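Local coordinates for OsmC-like protein (Jannaschia sp., PDB 3CJE) that probably reduces organic hydroperoxides as a member of the OsmC-like family of peroxide resistance proteins, at residues E41-E49 with P60-A68; V87-V98 with S115-D126. One frame throughout, in Å; residues are numbered along the deposited sequence. Where two conformers were deposited one is given.

In the fold
From the N terminus, strands 13-24 and 28-37 lead into edge strand 41-47. A partly disordered loop without helix or strand follows before helix 62-81, and interaction 1 closes that loop by laying the start of the helix against the edge strand. The chain then enters strand 93-105, and interaction 2 closes the hairpin this strand makes with strand 108-121, the other edge of the five-stranded sheet within the chain. The two contacts come in series, neither nested nor crossed. Helix 62-81 joins them: Ile67 packs on Cys96 and Val98, and Phe66 on Phe116. Both contacts also touch the second subunit.

Interaction 1 (E41-E49 with P60-A68); sequences ERFALATDE and PPPLALFIA
Pro61 lays its ring carbon CD over one face of the Phe43 ring, 3.7 Å from the ring centroid and 29° off the normal, a CH-pi contact whose nearest pair is CD with Phe43 CZ at 3.3 Å. Pro60 CB approaches the same ring obliquely at CD1 (3.9 Å), and Ala64 CB meets CD2 at 4.0 Å. Phe43 CG stands anti to its carbonyl carbon (chi1 -46°), which swings the ring beside the backbone N and onto the two prolines. Pro61 is the N-cap residue of helix 62-81, so the aromatic ring packs where the helix begins.

Leu45 divides its branches: CD2 reaches Pro60 CG, while CD1 settles against the helix between Ala68 CB, 3.7 Å away, and Leu65 CD2 at 4.1 Å. Ala64 and Ala68, one helical turn apart, keep this flank of the helix low enough for the leucine to approach, with the strand and helix axes 9.3 Å apart at a 43° angle. No hydrogen bond links the segments; apolar packing holds them. The contact thins beyond Leu45, where Thr47 CG2 comes only to 4.5 Å from Ala68 O. Alternate residues Arg42 and Ala44 lie on the solvent side of the strand, and Arg42 forms a salt bridge with Asp32.

Strand 41-47 is an edge of the antiparallel sheet within this chain, and its backbone hydrogen-bonds to strand 28-37, pairing Phe43 with Val33 and Leu45 with Leu31. Leu65 packs on Thr47 of the second subunit, and Thr47 on Leu65 of the second subunit. Deeper in, Leu63 and Ile67 carry the helix across strand 13-24, onto Val15, Phe17 and Cys19, and Leu63 also reaches strand 93-105 at Trp100.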
loop_
_atom_site.group_PDB
_atom_site.type_symbol
_atom_site.label_atom_id
_atom_site.label_comp_id
_atom_site.label_asym_id
_atom_site.label_seq_id
_atom_site.Cartn_x
_atom_site.Cartn_y
_atom_site.Cartn_z
ATOM N N GLU A 41 16.385 3.453 -7.904
ATOM C CA GLU A 41 16.446 2.004 -7.958
ATOM C C GLU A 41 15.210 1.539 -8.684
ATOM O O GLU A 41 14.209 2.235 -8.697
ATOM C CB GLU A 41 16.523 1.409 -6.552
ATOM C CG GLU A 41 17.034 -0.033 -6.579
ATOM C CD GLU A 41 17.348 -0.611 -5.224
ATOM O OE1 GLU A 41 17.312 0.132 -4.217
ATOM O OE2 GLU A 41 17.660 -1.829 -5.183
ATOM N N ARG A 42 15.291 0.378 -9.317
ATOM C CA ARG A 42 14.156 -0.198 -10.013
ATOM C C ARG A 42 13.837 -1.584 -9.499
ATOM O O ARG A 42 14.734 -2.344 -9.148
ATOM C CB ARG A 42 14.417 -0.279 -11.524
ATOM C CG ARG A 42 14.500 1.096 -12.200
ATOM C CD ARG A 42 14.004 1.115 -13.667
ATOM N NE ARG A 42 13.689 2.489 -14.105
ATOM C CZ ARG A 42 12.468 2.992 -14.339
ATOM N NH1 ARG A 42 11.358 2.266 -14.208
ATOM N NH2 ARG A 42 12.357 4.262 -14.727
ATOM N N PHE A 43 12.554 -1.913 -9.472
ATOM C CA PHE A 43 12.049 -3.198 -9.012
ATOM C C PHE A 43 10.964 -3.682 -9.976
ATOM O O PHE A 43 10.074 -2.921 -10.317
ATOM C CB PHE A 43 11.442 -3.024 -7.629
ATOM C CG PHE A 43 12.306 -2.224 -6.692
ATOM C CD1 PHE A 43 13.308 -2.857 -5.981
ATOM C CD2 PHE A 43 12.137 -0.847 -6.545
ATOM C CE1 PHE A 43 14.134 -2.135 -5.138
ATOM C CE2 PHE A 43 12.945 -0.137 -5.714
ATOM C CZ PHE A 43 13.944 -0.796 -5.003
ATOM N N ALA A 44 11.030 -4.935 -10.406
ATOM C CA ALA A 44 10.020 -5.506 -11.293
ATOM C C ALA A 44 9.068 -6.292 -10.412
ATOM O O ALA A 44 9.450 -7.297 -9.813
ATOM C CB ALA A 44 10.650 -6.384 -12.391
ATOM N N LEU A 45 7.831 -5.833 -10.328
ATOM C CA LEU A 45 6.826 -6.501 -9.520
ATOM C C LEU A 45 5.608 -6.829 -10.379
ATOM O O LEU A 45 5.556 -6.485 -11.570
ATOM C CB LEU A 45 6.456 -5.632 -8.319
ATOM C CG LEU A 45 7.622 -5.164 -7.446
ATOM C CD1 LEU A 45 7.086 -4.190 -6.319
ATOM C CD2 LEU A 45 8.379 -6.340 -6.887
ATOM N N ALA A 46 4.645 -7.513 -9.777
ATOM C CA ALA A 46 3.475 -7.936 -10.525
ATOM C C ALA A 46 2.349 -8.240 -9.564
ATOM O O ALA A 46 2.578 -8.547 -8.396
ATOM C CB ALA A 46 3.801 -9.133 -11.399
ATOM N N THR A 47 1.144 -8.128 -10.068
ATOM C CA THR A 47 -0.054 -8.620 -9.355
ATOM C C THR A 47 -0.860 -9.486 -10.313
ATOM O O THR A 47 -0.712 -9.398 -11.540
ATOM C CB THR A 47 -0.955 -7.483 -8.816
ATOM O OG1 THR A 47 -1.473 -6.684 -9.914
ATOM C CG2 THR A 47 -0.209 -6.560 -7.844
ATOM N N ASP A 48 -1.729 -10.319 -9.755
ATOM C CA ASP A 48 -2.596 -11.164 -10.571
ATOM C C ASP A 48 -3.802 -11.557 -9.734
ATOM O O ASP A 48 -3.783 -11.396 -8.515
ATOM C CB ASP A 48 -1.834 -12.386 -11.041
ATOM C CG ASP A 48 -2.356 -12.960 -12.374
ATOM O OD1 ASP A 48 -3.477 -12.607 -12.824
ATOM O OD2 ASP A 48 -1.570 -13.739 -12.931
ATOM N N GLU A 49 -4.820 -12.040 -10.432
ATOM C CA GLU A 49 -6.044 -12.608 -9.868
ATOM C C GLU A 49 -6.413 -13.880 -10.653
ATOM O O GLU A 49 -6.289 -13.919 -11.891
ATOM C CB GLU A 49 -7.182 -11.605 -10.010
ATOM C CG GLU A 49 -7.951 -11.375 -8.713
ATOM C CD GLU A 49 -8.260 -9.919 -8.504
ATOM O OE1 GLU A 49 -9.186 -9.444 -9.192
ATOM O OE2 GLU A 49 -7.564 -9.255 -7.680
ATOM N N PRO A 60 12.141 -5.975 -2.275
ATOM C CA PRO A 60 12.024 -4.525 -2.473
ATOM C C PRO A 60 11.707 -3.793 -1.180
ATOM O O PRO A 60 11.319 -4.441 -0.186
ATOM C CB PRO A 60 10.835 -4.382 -3.412
ATOM C CG PRO A 60 10.164 -5.648 -3.426
ATOM C CD PRO A 60 10.970 -6.701 -2.776
ATOM N N PRO A 61 11.853 -2.461 -1.168
ATOM C CA PRO A 61 11.455 -1.727 0.016
ATOM C C PRO A 61 9.944 -1.620 0.146
ATOM O O PRO A 61 9.198 -1.774 -0.827
ATOM C CB PRO A 61 12.052 -0.322 -0.186
ATOM C CG PRO A 61 12.132 -0.181 -1.665
ATOM C CD PRO A 61 12.357 -1.565 -2.228
ATOM N N PRO A 62 9.488 -1.373 1.380
ATOM C CA PRO A 62 8.044 -1.313 1.605
ATOM C C PRO A 62 7.277 -0.350 0.696
ATOM O O PRO A 62 6.168 -0.655 0.245
ATOM C CB PRO A 62 7.954 -0.854 3.071
ATOM C CG PRO A 62 9.178 -1.365 3.708
ATOM C CD PRO A 62 10.249 -1.226 2.640
ATOM N N LEU A 63 7.829 0.829 0.390
ATOM C CA LEU A 63 7.060 1.787 -0.424
ATOM C C LEU A 63 6.914 1.261 -1.865
ATOM O O LEU A 63 5.980 1.680 -2.589
ATOM C CB LEU A 63 7.687 3.183 -0.407
ATOM C CG LEU A 63 7.537 3.938 0.929
ATOM C CD1 LEU A 63 8.090 5.375 0.781
ATOM C CD2 LEU A 63 6.139 3.930 1.416
ATOM N N ALA A 64 7.853 0.414 -2.310
ATOM C CA ALA A 64 7.720 -0.210 -3.657
ATOM C C ALA A 64 6.507 -1.127 -3.681
ATOM O O ALA A 64 5.748 -1.146 -4.644
ATOM C CB ALA A 64 9.005 -1.020 -4.077
ATOM N N LEU A 65 6.344 -1.932 -2.624
ATOM C CA LEU A 65 5.148 -2.788 -2.544
ATOM C C LEU A 65 3.885 -1.923 -2.509
ATOM O O LEU A 65 2.888 -2.259 -3.150
ATOM C CB LEU A 65 5.237 -3.736 -1.353
ATOM C CG LEU A 65 6.329 -4.798 -1.351
ATOM C CD1 LEU A 65 6.100 -5.736 -0.121
ATOM C CD2 LEU A 65 6.338 -5.602 -2.594
ATOM N N PHE A 66 3.883 -0.823 -1.734
ATOM C CA PHE A 66 2.718 0.066 -1.667
ATOM C C PHE A 66 2.327 0.607 -3.051
ATOM O O PHE A 66 1.177 0.526 -3.460
ATOM C CB PHE A 66 2.998 1.248 -0.734
ATOM C CG PHE A 66 1.950 2.297 -0.801
ATOM C CD1 PHE A 66 0.691 2.091 -0.257
ATOM C CD2 PHE A 66 2.176 3.484 -1.512
ATOM C CE1 PHE A 66 -0.293 3.089 -0.359
ATOM C CE2 PHE A 66 1.174 4.476 -1.601
ATOM C CZ PHE A 66 -0.048 4.251 -1.037
ATOM N N ILE A 67 3.280 1.213 -3.767
ATOM C CA ILE A 67 2.941 1.853 -5.048
ATOM C C ILE A 67 2.524 0.816 -6.100
ATOM O O ILE A 67 1.631 1.064 -6.897
ATOM C CB ILE A 67 4.024 2.818 -5.560
ATOM C CG1 ILE A 67 3.436 3.769 -6.623
ATOM C CG2 ILE A 67 5.277 2.101 -6.023
ATOM C CD1 ILE A 67 4.349 4.911 -7.048
ATOM N N ALA A 68 3.161 -0.365 -6.072
ATOM C CA ALA A 68 2.762 -1.483 -6.942
ATOM C C ALA A 68 1.323 -1.915 -6.617
ATOM O O ALA A 68 0.526 -2.140 -7.514
ATOM C CB ALA A 68 3.715 -2.660 -6.829
#

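Interaction 2 (V87-V98 with S115-D126); sequences VTVTDLDVECRV and SFEIDIILHSPD
Val98 sets its CG1 methyl over one face of the Phe116 ring, 3.8 Å from the centroid and 20° off the normal. Next along the same face of the sheet, Cys96 SG meets Ile118 CG1, and Val94 CG1 touches Ile118 CG2 at 3.6 Å. Farther on, Leu92 and Leu122 lie side by side, CD1 to CD2 at 3.5 Å. On the opposite face the extended chain of Arg97, CG anti to the backbone N (chi1 -179°), runs alongside Glu117; Arg97 NH1, at the guanidinium edge, makes a weak hydrogen bond of 3.3 Å to Glu117 OE1, part of a salt bridge, the guanidinium and carboxylate planes turned 47° apart. One water donates to Glu117 OE1 and Arg97 O and accepts from Ser115 OG. A second water donates to both Glu95 OE1 and Asp119 OD2, which probably eases the repulsion between these carboxylates.

The backbones form an antiparallel beta hairpin: Asp93 with Ile121, Glu95 with Asp119 and Arg97 with Glu117 are hydrogen-bonded pairs, alternating with non-hydrogen-bonded ones. Beyond the regular strands the two segments stay joined by separate bonds. Thr90 N bonds Leu122 O, and His123 ND1 donates to Thr90 O at 2.9 Å, the acceptor lying near the imidazole plane. Asp126 OD2 accepts from Thr88 N at 2.7 Å on its syn side, the donor well out of the carboxylate plane, while Asp126 N donates to Ser124 OG in an ST turn that shapes this end.

In the next shell, Met75 of helix 62-81 packs on Val94 and Thr71 on Cys96, and Ile135 of helix 128-141 packs on Ile120. Phe116 to Ile120 pair in parallel with a strand of the second subunit, so the sheet runs on across the interface, where Arg155 and Arg157 of that subunit form salt bridges with Glu117 and Asp119.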
loop_
_atom_site.group_PDB
_atom_site.type_symbol
_atom_site.label_atom_id
_atom_site.label_comp_id
_atom_site.label_asym_id
_atom_site.label_seq_id
_atom_site.Cartn_x
_atom_site.Cartn_y
_atom_site.Cartn_z
ATOM N N VAL A 87 -16.772 -0.431 -22.500
ATOM C CA VAL A 87 -15.533 0.152 -22.964
ATOM C C VAL A 87 -14.566 -0.945 -23.385
ATOM O O VAL A 87 -14.325 -1.893 -22.637
ATOM C CB VAL A 87 -14.906 1.076 -21.906
ATOM C CG1 VAL A 87 -13.540 1.634 -22.372
ATOM C CG2 VAL A 87 -15.895 2.205 -21.506
ATOM N N THR A 88 -14.029 -0.806 -24.590
ATOM C CA THR A 88 -12.932 -1.640 -25.069
ATOM C C THR A 88 -11.614 -0.993 -24.704
ATOM O O THR A 88 -11.344 0.174 -25.033
ATOM C CB THR A 88 -13.036 -1.839 -26.592
ATOM O OG1 THR A 88 -14.304 -2.451 -26.918
ATOM C CG2 THR A 88 -11.844 -2.669 -27.130
ATOM N N VAL A 89 -10.791 -1.758 -24.006
ATOM C CA VAL A 89 -9.450 -1.332 -23.538
ATOM C C VAL A 89 -8.435 -2.274 -24.141
ATOM O O VAL A 89 -8.640 -3.488 -24.126
ATOM C CB VAL A 89 -9.370 -1.396 -21.981
ATOM C CG1 VAL A 89 -7.945 -1.086 -21.468
ATOM C CG2 VAL A 89 -10.391 -0.449 -21.335
ATOM N N THR A 90 -7.346 -1.725 -24.676
ATOM C CA THR A 90 -6.278 -2.531 -25.284
ATOM C C THR A 90 -4.944 -2.077 -24.699
ATOM O O THR A 90 -4.720 -0.887 -24.549
ATOM C CB THR A 90 -6.270 -2.378 -26.824
ATOM O OG1 THR A 90 -7.577 -2.677 -27.353
ATOM C CG2 THR A 90 -5.233 -3.301 -27.471
ATOM N N ASP A 91 -4.077 -3.020 -24.335
ATOM C CA ASP A 91 -2.718 -2.678 -23.914
ATOM C C ASP A 91 -2.728 -1.581 -22.830
ATOM O O ASP A 91 -2.013 -0.558 -22.910
ATOM C CB ASP A 91 -1.917 -2.216 -25.129
ATOM C CG ASP A 91 -1.653 -3.355 -26.117
ATOM O OD1 ASP A 91 -1.650 -4.529 -25.697
ATOM O OD2 ASP A 91 -1.462 -3.056 -27.310
ATOM N N LEU A 92 -3.569 -1.794 -21.841
ATOM C CA LEU A 92 -3.693 -0.860 -20.741
ATOM C C LEU A 92 -2.326 -0.527 -20.135
ATOM O O LEU A 92 -1.520 -1.437 -19.850
ATOM C CB LEU A 92 -4.591 -1.462 -19.668
ATOM C CG LEU A 92 -4.768 -0.650 -18.394
ATOM C CD1 LEU A 92 -5.478 0.745 -18.600
ATOM C CD2 LEU A 92 -5.511 -1.550 -17.340
ATOM N N ASP A 93 -2.086 0.763 -19.938
ATOM C CA ASP A 93 -0.898 1.246 -19.240
ATOM C C ASP A 93 -1.338 2.300 -18.236
ATOM O O ASP A 93 -2.119 3.202 -18.566
ATOM C CB ASP A 93 0.095 1.870 -20.192
ATOM C CG ASP A 93 1.426 2.150 -19.532
ATOM O OD1 ASP A 93 1.502 3.038 -18.651
ATOM O OD2 ASP A 93 2.397 1.445 -19.901
ATOM N N VAL A 94 -0.853 2.153 -17.002
ATOM C CA VAL A 94 -1.127 3.085 -15.926
ATOM C C VAL A 94 0.169 3.530 -15.311
ATOM O O VAL A 94 0.988 2.680 -14.941
ATOM C CB VAL A 94 -2.055 2.486 -14.850
ATOM C CG1 VAL A 94 -2.212 3.444 -13.617
ATOM C CG2 VAL A 94 -3.415 2.130 -15.491
ATOM N N GLU A 95 0.350 4.844 -15.208
ATOM C CA GLU A 95 1.580 5.438 -14.657
ATOM C C GLU A 95 1.192 6.134 -13.360
ATOM O O GLU A 95 0.261 6.928 -13.333
ATOM C CB GLU A 95 2.167 6.461 -15.636
ATOM C CG GLU A 95 2.498 5.900 -17.045
ATOM C CD GLU A 95 2.965 6.950 -18.133
ATOM O OE1 GLU A 95 2.164 7.804 -18.622
ATOM O OE2 GLU A 95 4.152 6.863 -18.539
ATOM N N CYS A 96 1.893 5.838 -12.276
ATOM C CA CYS A 96 1.578 6.391 -10.959
ATOM C C CYS A 96 2.848 7.012 -10.367
ATOM O O CYS A 96 3.939 6.408 -10.449
ATOM C CB CYS A 96 1.065 5.291 -10.050
ATOM S SG CYS A 96 0.773 5.800 -8.353
ATOM N N ARG A 97 2.707 8.209 -9.793
ATOM C CA ARG A 97 3.800 8.895 -9.127
ATOM C C ARG A 97 3.320 9.330 -7.768
ATOM O O ARG A 97 2.246 9.955 -7.636
ATOM C CB ARG A 97 4.273 10.117 -9.924
ATOM C CG ARG A 97 5.416 10.843 -9.267
ATOM C CD ARG A 97 5.921 11.919 -10.223
ATOM N NE ARG A 97 7.021 12.681 -9.688
ATOM C CZ ARG A 97 6.899 13.840 -9.058
ATOM N NH1 ARG A 97 5.703 14.406 -8.845
ATOM N NH2 ARG A 97 8.001 14.440 -8.625
ATOM N N VAL A 98 4.060 8.954 -6.737
ATOM C CA VAL A 98 3.730 9.326 -5.375
ATOM C C VAL A 98 4.944 10.035 -4.747
ATOM O O VAL A 98 6.073 9.569 -4.869
ATOM C CB VAL A 98 3.295 8.121 -4.512
ATOM C CG1 VAL A 98 2.842 8.586 -3.106
ATOM C CG2 VAL A 98 2.145 7.336 -5.211
ATOM N N SER A 115 1.933 14.221 -2.671
ATOM C CA SER A 115 1.141 14.176 -3.915
ATOM C C SER A 115 0.960 12.772 -4.440
ATOM O O SER A 115 1.821 11.918 -4.269
ATOM C CB SER A 115 1.728 15.060 -5.008
ATOM O OG SER A 115 2.943 14.620 -5.471
ATOM N N PHE A 116 -0.177 12.574 -5.086
ATOM C CA PHE A 116 -0.513 11.346 -5.781
ATOM C C PHE A 116 -1.028 11.659 -7.187
ATOM O O PHE A 116 -1.940 12.456 -7.323
ATOM C CB PHE A 116 -1.655 10.616 -5.084
ATOM C CG PHE A 116 -1.264 9.906 -3.809
ATOM C CD1 PHE A 116 -1.158 10.585 -2.611
ATOM C CD2 PHE A 116 -1.026 8.523 -3.848
ATOM C CE1 PHE A 116 -0.792 9.906 -1.439
ATOM C CE2 PHE A 116 -0.692 7.862 -2.682
ATOM C CZ PHE A 116 -0.543 8.550 -1.513
ATOM N N GLU A 117 -0.470 10.999 -8.205
ATOM C CA GLU A 117 -0.858 11.230 -9.599
ATOM C C GLU A 117 -0.983 9.892 -10.276
ATOM O O GLU A 117 -0.081 9.033 -10.122
ATOM C CB GLU A 117 0.199 12.108 -10.301
ATOM C CG GLU A 117 0.333 13.496 -9.699
ATOM C CD GLU A 117 1.563 14.320 -10.187
ATOM O OE1 GLU A 117 2.738 13.803 -10.201
ATOM O OE2 GLU A 117 1.339 15.528 -10.461
ATOM N N ILE A 118 -2.082 9.682 -10.991
ATOM C CA ILE A 118 -2.330 8.435 -11.749
ATOM C C ILE A 118 -2.770 8.827 -13.173
ATOM O O ILE A 118 -3.780 9.484 -13.337
ATOM C CB ILE A 118 -3.393 7.530 -11.089
ATOM C CG1 ILE A 118 -2.891 7.131 -9.700
ATOM C CG2 ILE A 118 -3.662 6.306 -11.960
ATOM C CD1 ILE A 118 -3.820 6.222 -8.914
ATOM N N ASP A 119 -1.946 8.470 -14.155
ATOM C CA ASP A 119 -2.219 8.743 -15.588
ATOM C C ASP A 119 -2.559 7.422 -16.264
ATOM O O ASP A 119 -1.822 6.442 -16.158
ATOM C CB ASP A 119 -1.008 9.333 -16.261
ATOM C CG ASP A 119 -0.734 10.775 -15.829
ATOM O OD1 ASP A 119 -1.593 11.426 -15.224
ATOM O OD2 ASP A 119 0.359 11.274 -16.185
ATOM N N ILE A 120 -3.657 7.417 -17.000
ATOM C CA ILE A 120 -4.226 6.194 -17.508
ATOM C C ILE A 120 -4.267 6.253 -19.038
ATOM O O ILE A 120 -4.742 7.242 -19.618
ATOM C CB ILE A 120 -5.623 6.032 -16.932
ATOM C CG1 ILE A 120 -5.577 5.825 -15.402
ATOM C CG2 ILE A 120 -6.331 4.848 -17.633
ATOM C CD1 ILE A 120 -6.844 6.118 -14.664
ATOM N N ILE A 121 -3.768 5.191 -19.675
ATOM C CA ILE A 121 -3.771 5.039 -21.137
ATOM C C ILE A 121 -4.564 3.795 -21.511
ATOM O O ILE A 121 -4.153 2.645 -21.220
ATOM C CB ILE A 121 -2.342 4.935 -21.719
ATOM C CG1 ILE A 121 -1.515 6.127 -21.242
ATOM C CG2 ILE A 121 -2.434 4.833 -23.251
ATOM C CD1 ILE A 121 -0.013 6.026 -21.627
ATOM N N LEU A 122 -5.718 4.033 -22.134
ATOM C CA LEU A 122 -6.652 2.946 -22.455
ATOM C C LEU A 122 -6.578 2.382 -23.866
ATOM O O LEU A 122 -7.098 1.258 -24.105
ATOM C CB LEU A 122 -8.106 3.383 -22.187
ATOM C CG LEU A 122 -8.497 3.856 -20.797
ATOM C CD1 LEU A 122 -9.984 4.267 -20.698
ATOM C CD2 LEU A 122 -8.178 2.723 -19.713
ATOM N N HIS A 123 -6.048 3.160 -24.817
ATOM C CA HIS A 123 -6.061 2.780 -26.239
ATOM C C HIS A 123 -7.463 2.335 -26.651
ATOM O O HIS A 123 -7.639 1.295 -27.277
ATOM C CB HIS A 123 -5.047 1.685 -26.567
ATOM C CG HIS A 123 -3.653 2.011 -26.155
ATOM N ND1 HIS A 123 -3.023 1.372 -25.108
ATOM C CD2 HIS A 123 -2.768 2.918 -26.637
ATOM C CE1 HIS A 123 -1.799 1.856 -24.977
ATOM N NE2 HIS A 123 -1.620 2.795 -25.882
ATOM N N SER A 124 -8.466 3.129 -26.300
ATOM C CA SER A 124 -9.850 2.749 -26.473
ATOM C C SER A 124 -10.459 3.396 -27.704
ATOM O O SER A 124 -10.191 4.559 -27.967
ATOM C CB SER A 124 -10.641 3.241 -25.241
ATOM O OG SER A 124 -12.052 3.163 -25.416
ATOM N N PRO A 125 -11.316 2.672 -28.438
ATOM C CA PRO A 125 -12.028 3.255 -29.566
ATOM C C PRO A 125 -13.360 3.931 -29.203
ATOM O O PRO A 125 -14.138 4.272 -30.105
ATOM C CB PRO A 125 -12.310 2.038 -30.420
ATOM C CG PRO A 125 -12.607 0.994 -29.413
ATOM C CD PRO A 125 -11.623 1.234 -28.304
ATOM N N ASP A 126 -13.641 4.055 -27.906
ATOM C CA ASP A 126 -14.923 4.523 -27.398
ATOM C C ASP A 126 -14.951 6.020 -27.076
ATOM O O ASP A 126 -13.892 6.656 -27.014
ATOM C CB ASP A 126 -15.273 3.728 -26.157
ATOM C CG ASP A 126 -15.263 2.235 -26.426
ATOM O OD1 ASP A 126 -16.134 1.747 -27.146
ATOM O OD2 ASP A 126 -14.358 1.547 -25.949
HETATM O O HOH W 1 2.393 10.157 -17.592
HETATM O O HOH W 2 2.711 12.792 -7.467
#